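Local coordinates for acyl-CoA dehydrogenase (Geobacillus kaustophilus, PDB 2PG0), which probably catalyses the FAD-dependent alpha-beta dehydrogenation of acyl chains, introducing a double bond, as a member of the acyl-CoA dehydrogenase family, at residues G92-S104 and W114-I127. Residues are numbered along the deposited sequence; the frame is centred on the assembly and turned at random.
Sequences GLHNDIVTPYIAS and WLPKCVTGELITAI. With FAD (flavin-adenine dinucleotide), chain C.
H94 ties helix 92-104 to the chain that leaves helix 114-120 and enters strand 125-127. This is an antiparallel helix pair of the N-terminal acyl-CoA dehydrogenase domain, packed on 125-128, an edge strand, within this chain, of a mixed sheet. A chi1 of 173°, which sets CG anti to the backbone N, carries the H94 imidazole over to 114-127. Its NE2 donates to C118 O at 2.8 Å, nearly straight and in the ring plane. ND1 accepts from T125 N at 3.2 Å, tilted from that plane. ND1 and T125 OG1 also share a hydrogen bond of 2.9 Å. The methyl CG2 of T99 lies over one ring face, toward the rim. A leucine in place of H94 would probably leave C118 O and T125 N without these partners. Toward the C-terminal end of 92-104, I102 and L115 run antiparallel alongside each other, CG2 against CD2 at 3.7 Å. I102 CG2 also meets the edge of the W114 ring. I127 packs its CB against V98 CG2 and its CD1 against Y101 CE1 at 3.5 Å, standing roughly perpendicular to the Y101 side chain. The carbonyl O of I127 accepts a hydrogen bond from flavin N3 at 2.9 Å.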
loop_
_atom_site.group_PDB
_atom_site.type_symbol
_atom_site.label_atom_id
_atom_site.label_comp_id
_atom_site.label_asym_id
_atom_site.label_seq_id
_atom_site.Cartn_x
_atom_site.Cartn_y
_atom_site.Cartn_z
ATOM N N GLY A 92 8.787 27.945 15.218
ATOM C CA GLY A 92 9.218 26.726 15.907
ATOM C C GLY A 92 10.703 26.471 15.728
ATOM O O GLY A 92 11.374 26.002 16.644
ATOM N N LEU A 93 11.220 26.788 14.542
ATOM C CA LEU A 93 12.657 26.674 14.276
ATOM C C LEU A 93 13.468 27.603 15.200
ATOM O O LEU A 93 14.406 27.163 15.877
ATOM C CB LEU A 93 12.959 26.945 12.793
ATOM C CG LEU A 93 14.450 27.083 12.456
ATOM C CD1 LEU A 93 15.043 25.749 12.087
ATOM C CD2 LEU A 93 14.664 28.086 11.345
ATOM N N HIS A 94 13.078 28.875 15.242
ATOM C CA HIS A 94 13.689 29.862 16.146
ATOM C C HIS A 94 13.583 29.416 17.607
ATOM O O HIS A 94 14.594 29.327 18.301
ATOM C CB HIS A 94 13.045 31.247 15.920
ATOM C CG HIS A 94 13.466 32.304 16.900
ATOM N ND1 HIS A 94 14.628 33.034 16.758
ATOM C CD2 HIS A 94 12.855 32.786 18.009
ATOM C CE1 HIS A 94 14.731 33.900 17.752
ATOM N NE2 HIS A 94 13.664 33.775 18.522
ATOM N N ASN A 95 12.367 29.103 18.047
ATOM C CA ASN A 95 12.075 28.738 19.437
ATOM C C ASN A 95 12.756 27.454 19.907
ATOM O O ASN A 95 13.384 27.422 20.966
ATOM C CB ASN A 95 10.561 28.575 19.636
ATOM C CG ASN A 95 9.829 29.907 19.797
ATOM O OD1 ASN A 95 10.422 30.983 19.703
ATOM N ND2 ASN A 95 8.526 29.829 20.041
ATOM N N ASP A 96 12.631 26.402 19.102
ATOM C CA ASP A 96 12.873 25.047 19.585
ATOM C C ASP A 96 13.988 24.288 18.874
ATOM O O ASP A 96 14.371 23.202 19.306
ATOM C CB ASP A 96 11.559 24.257 19.550
ATOM C CG ASP A 96 10.474 24.920 20.384
ATOM O OD1 ASP A 96 10.738 25.202 21.580
ATOM O OD2 ASP A 96 9.379 25.179 19.836
ATOM N N ILE A 97 14.507 24.864 17.797
ATOM C CA ILE A 97 15.606 24.239 17.073
ATOM C C ILE A 97 16.905 25.026 17.218
ATOM O O ILE A 97 17.914 24.463 17.645
ATOM C CB ILE A 97 15.232 23.954 15.591
ATOM C CG1 ILE A 97 14.116 22.895 15.542
ATOM C CG2 ILE A 97 16.474 23.503 14.771
ATOM C CD1 ILE A 97 13.300 22.886 14.272
ATOM N N VAL A 98 16.884 26.322 16.910
ATOM C CA VAL A 98 18.133 27.087 16.843
ATOM C C VAL A 98 18.555 27.675 18.185
ATOM O O VAL A 98 19.659 27.418 18.655
ATOM C CB VAL A 98 18.109 28.212 15.774
ATOM C CG1 VAL A 98 19.488 28.845 15.661
ATOM C CG2 VAL A 98 17.673 27.678 14.423
ATOM N N THR A 99 17.683 28.465 18.806
ATOM C CA THR A 99 18.063 29.134 20.055
ATOM C C THR A 99 18.526 28.176 21.170
ATOM O O THR A 99 19.416 28.543 21.932
ATOM C CB THR A 99 16.991 30.133 20.558
ATOM O OG1 THR A 99 15.769 29.441 20.822
ATOM C CG2 THR A 99 16.739 31.195 19.515
ATOM N N PRO A 100 17.942 26.951 21.274
ATOM C CA PRO A 100 18.552 25.989 22.198
ATOM C C PRO A 100 20.061 25.736 22.024
ATOM O O PRO A 100 20.724 25.395 23.005
ATOM C CB PRO A 100 17.758 24.706 21.940
ATOM C CG PRO A 100 16.407 25.206 21.564
ATOM C CD PRO A 100 16.713 26.386 20.670
ATOM N N TYR A 101 20.605 25.900 20.818
ATOM C CA TYR A 101 22.058 25.765 20.644
ATOM C C TYR A 101 22.801 26.824 21.457
ATOM O O TYR A 101 23.808 26.526 22.101
ATOM C CB TYR A 101 22.473 25.889 19.178
ATOM C CG TYR A 101 22.241 24.656 18.331
ATOM C CD1 TYR A 101 20.999 24.406 17.758
ATOM C CD2 TYR A 101 23.280 23.757 18.076
ATOM C CE1 TYR A 101 20.784 23.285 16.956
ATOM C CE2 TYR A 101 23.079 22.631 17.282
ATOM C CZ TYR A 101 21.829 22.405 16.722
ATOM O OH TYR A 101 21.615 21.300 15.932
ATOM N N ILE A 102 22.299 28.057 21.399
ATOM C CA ILE A 102 22.876 29.193 22.133
ATOM C C ILE A 102 22.799 28.943 23.648
ATOM O O ILE A 102 23.787 29.118 24.360
ATOM C CB ILE A 102 22.209 30.550 21.729
ATOM C CG1 ILE A 102 22.422 30.835 20.235
ATOM C CG2 ILE A 102 22.747 31.730 22.589
ATOM C CD1 ILE A 102 21.539 31.956 19.667
ATOM N N ALA A 103 21.638 28.501 24.129
ATOM C CA ALA A 103 21.459 28.227 25.553
ATOM C C ALA A 103 22.319 27.059 26.043
ATOM O O ALA A 103 22.898 27.128 27.130
ATOM C CB ALA A 103 19.996 27.983 25.869
ATOM N N SER A 104 22.402 25.995 25.245
ATOM C CA SER A 104 23.143 24.796 25.638
ATOM C C SER A 104 24.660 24.949 25.556
ATOM O O SER A 104 25.380 24.469 26.437
ATOM C CB SER A 104 22.713 23.587 24.802
ATOM O OG SER A 104 21.426 23.153 25.186
ATOM N N TRP A 114 22.895 37.460 23.217
ATOM C CA TRP A 114 21.946 37.011 22.189
ATOM C C TRP A 114 20.545 36.631 22.667
ATOM O O TRP A 114 19.554 36.991 22.021
ATOM C CB TRP A 114 22.557 35.881 21.347
ATOM C CG TRP A 114 23.706 36.328 20.489
ATOM C CD1 TRP A 114 23.823 37.516 19.823
ATOM C CD2 TRP A 114 24.890 35.579 20.184
ATOM N NE1 TRP A 114 25.011 37.558 19.138
ATOM C CE2 TRP A 114 25.687 36.384 19.341
ATOM C CE3 TRP A 114 25.357 34.309 20.549
ATOM C CZ2 TRP A 114 26.932 35.959 18.848
ATOM C CZ3 TRP A 114 26.593 33.884 20.059
ATOM C CH2 TRP A 114 27.365 34.712 19.219
ATOM N N LEU A 115 20.455 35.911 23.779
ATOM C CA LEU A 115 19.162 35.384 24.234
ATOM C C LEU A 115 18.050 36.412 24.500
ATOM O O LEU A 115 16.913 36.189 24.087
ATOM C CB LEU A 115 19.320 34.416 25.408
ATOM C CG LEU A 115 20.015 33.087 25.091
ATOM C CD1 LEU A 115 20.074 32.241 26.343
ATOM C CD2 LEU A 115 19.316 32.329 23.951
ATOM N N PRO A 116 18.359 37.540 25.183
ATOM C CA PRO A 116 17.280 38.519 25.375
ATOM C C PRO A 116 16.587 38.963 24.080
ATOM O O PRO A 116 15.357 39.058 24.047
ATOM C CB PRO A 116 17.994 39.696 26.056
ATOM C CG PRO A 116 19.113 39.044 26.804
ATOM C CD PRO A 116 19.605 37.989 25.833
ATOM N N LYS A 117 17.358 39.204 23.024
ATOM C CA LYS A 117 16.775 39.637 21.755
ATOM C C LYS A 117 16.074 38.505 20.983
ATOM O O LYS A 117 15.170 38.758 20.185
ATOM C CB LYS A 117 17.811 40.354 20.897
ATOM C CG LYS A 117 18.099 41.779 21.359
ATOM C CD LYS A 117 19.232 42.378 20.555
ATOM C CE LYS A 117 19.790 43.620 21.234
ATOM N NZ LYS A 117 20.942 44.172 20.459
ATOM N N CYS A 118 16.484 37.265 21.232
ATOM C CA CYS A 118 15.763 36.106 20.693
ATOM C C CYS A 118 14.374 35.982 21.321
ATOM O O CYS A 118 13.430 35.579 20.649
ATOM C CB CYS A 118 16.554 34.807 20.891
ATOM S SG CYS A 118 18.078 34.712 19.914
ATOM N N VAL A 119 14.255 36.340 22.602
ATOM C CA VAL A 119 12.963 36.325 23.294
ATOM C C VAL A 119 12.016 37.415 22.776
ATOM O O VAL A 119 10.818 37.189 22.637
ATOM C CB VAL A 119 13.130 36.433 24.839
ATOM C CG1 VAL A 119 11.770 36.553 25.530
ATOM C CG2 VAL A 119 13.879 35.217 25.382
ATOM N N THR A 120 12.563 38.594 22.489
ATOM C CA THR A 120 11.752 39.718 22.020
ATOM C C THR A 120 11.481 39.672 20.512
ATOM O O THR A 120 10.562 40.323 20.018
ATOM C CB THR A 120 12.409 41.061 22.391
ATOM O OG1 THR A 120 11.482 42.128 22.156
ATOM C CG2 THR A 120 13.631 41.280 21.561
ATOM N N GLY A 121 12.285 38.901 19.786
ATOM C CA GLY A 121 12.173 38.829 18.330
ATOM C C GLY A 121 12.983 39.880 17.593
ATOM O O GLY A 121 12.862 40.019 16.376
ATOM N N GLU A 122 13.807 40.624 18.330
ATOM C CA GLU A 122 14.723 41.607 17.736
ATOM C C GLU A 122 15.809 40.900 16.930
ATOM O O GLU A 122 16.320 41.436 15.940
ATOM C CB GLU A 122 15.353 42.493 18.817
ATOM C CG GLU A 122 16.292 43.572 18.272
ATOM C CD GLU A 122 16.704 44.621 19.305
ATOM O OE1 GLU A 122 16.154 44.639 20.433
ATOM O OE2 GLU A 122 17.587 45.443 18.973
ATOM N N LEU A 123 16.162 39.699 17.376
ATOM C CA LEU A 123 17.013 38.816 16.608
ATOM C C LEU A 123 16.227 37.558 16.255
ATOM O O LEU A 123 15.657 36.902 17.125
ATOM C CB LEU A 123 18.287 38.470 17.380
ATOM C CG LEU A 123 19.246 39.618 17.725
ATOM C CD1 LEU A 123 20.407 39.084 18.562
ATOM C CD2 LEU A 123 19.756 40.329 16.477
ATOM N N ILE A 124 16.173 37.270 14.957
ATOM C CA ILE A 124 15.557 36.059 14.438
ATOM C C ILE A 124 16.700 35.118 14.068
ATOM O O ILE A 124 17.704 35.558 13.521
ATOM C CB ILE A 124 14.659 36.382 13.216
ATOM C CG1 ILE A 124 13.479 37.265 13.662
ATOM C CG2 ILE A 124 14.166 35.099 12.514
ATOM C CD1 ILE A 124 12.578 37.718 12.531
ATOM N N THR A 125 16.546 33.834 14.381
ATOM C CA THR A 125 17.615 32.864 14.171
ATOM C C THR A 125 17.351 31.890 13.027
ATOM O O THR A 125 16.204 31.657 12.629
ATOM C CB THR A 125 17.916 32.057 15.460
ATOM O OG1 THR A 125 16.749 31.341 15.867
ATOM C CG2 THR A 125 18.366 32.977 16.599
ATOM N N ALA A 126 18.440 31.307 12.528
ATOM C CA ALA A 126 18.394 30.265 11.508
ATOM C C ALA A 126 19.559 29.314 11.732
ATOM O O ALA A 126 20.520 29.643 12.432
ATOM C CB ALA A 126 18.476 30.872 10.129
ATOM N N ILE A 127 19.461 28.126 11.150
ATOM C CA ILE A 127 20.557 27.167 11.210
ATOM C C ILE A 127 20.909 26.704 9.793
ATOM O O ILE A 127 20.014 26.389 8.996
ATOM C CB ILE A 127 20.252 26.000 12.189
ATOM C CG1 ILE A 127 21.479 25.093 12.347
ATOM C CG2 ILE A 127 18.961 25.236 11.786
ATOM C CD1 ILE A 127 21.515 24.328 13.653
HETATM P PA FAD C . 20.106 14.414 -0.886
HETATM O O1A FAD C . 20.924 14.748 -2.096
HETATM O O2A FAD C . 20.926 14.243 0.368
HETATM O O5B FAD C . 19.240 13.080 -1.178
HETATM C C5B FAD C . 18.421 12.994 -2.334
HETATM C C4B FAD C . 17.591 11.713 -2.234
HETATM O O4B FAD C . 18.472 10.603 -2.146
HETATM C C3B FAD C . 16.741 11.707 -0.964
HETATM O O3B FAD C . 15.494 11.091 -1.202
HETATM C C2B FAD C . 17.528 10.834 -0.016
HETATM O O2B FAD C . 16.731 10.237 0.990
HETATM C C1B FAD C . 18.150 9.837 -0.995
HETATM N N9A FAD C . 19.323 9.186 -0.386
HETATM C C8A FAD C . 20.529 9.762 -0.065
HETATM N N7A FAD C . 21.315 8.817 0.496
HETATM C C5A FAD C . 20.630 7.653 0.537
HETATM C C6A FAD C . 20.959 6.385 1.004
HETATM N N6A FAD C . 22.114 6.190 1.648
HETATM N N1A FAD C . 20.028 5.370 0.917
HETATM C C2A FAD C . 18.779 5.597 0.366
HETATM N N3A FAD C . 18.458 6.856 -0.110
HETATM C C4A FAD C . 19.371 7.869 -0.016
HETATM N N1 FAD C . 18.735 22.610 5.739
HETATM C C2 FAD C . 19.346 23.305 6.768
HETATM O O2 FAD C . 20.501 23.021 7.094
HETATM N N3 FAD C . 18.666 24.326 7.419
HETATM C C4 FAD C . 17.379 24.653 7.041
HETATM O O4 FAD C . 16.789 25.570 7.616
HETATM C C4X FAD C . 16.756 23.941 6.010
HETATM N N5 FAD C . 15.463 24.256 5.622
HETATM C C5X FAD C . 14.852 23.578 4.583
HETATM C C6 FAD C . 13.564 23.936 4.205
HETATM C C7 FAD C . 12.934 23.256 3.165
HETATM C C7M FAD C . 11.537 23.673 2.803
HETATM C C8 FAD C . 13.609 22.214 2.501
HETATM C C8M FAD C . 12.993 21.438 1.370
HETATM C C9 FAD C . 14.899 21.867 2.877
HETATM C C9A FAD C . 15.532 22.542 3.927
HETATM N N10 FAD C . 16.825 22.200 4.328
HETATM C C10 FAD C . 17.442 22.913 5.353
HETATM C "C1'" FAD C . 17.569 21.036 3.708
HETATM C "C2'" FAD C . 17.009 19.631 3.990
HETATM O "O2'" FAD C . 17.301 19.160 5.290
HETATM C "C3'" FAD C . 17.619 18.694 2.953
HETATM O "O3'" FAD C . 16.933 18.933 1.743
HETATM C "C4'" FAD C . 17.551 17.202 3.316
HETATM O "O4'" FAD C . 18.384 16.885 4.415
HETATM C "C5'" FAD C . 17.937 16.309 2.136
HETATM O "O5'" FAD C . 19.175 16.709 1.579
HETATM P P FAD C . 19.269 16.967 -0.004
HETATM O O1P FAD C . 18.183 17.915 -0.445
HETATM O O2P FAD C . 20.640 17.475 -0.355
HETATM O O3P FAD C . 18.964 15.535 -0.690
#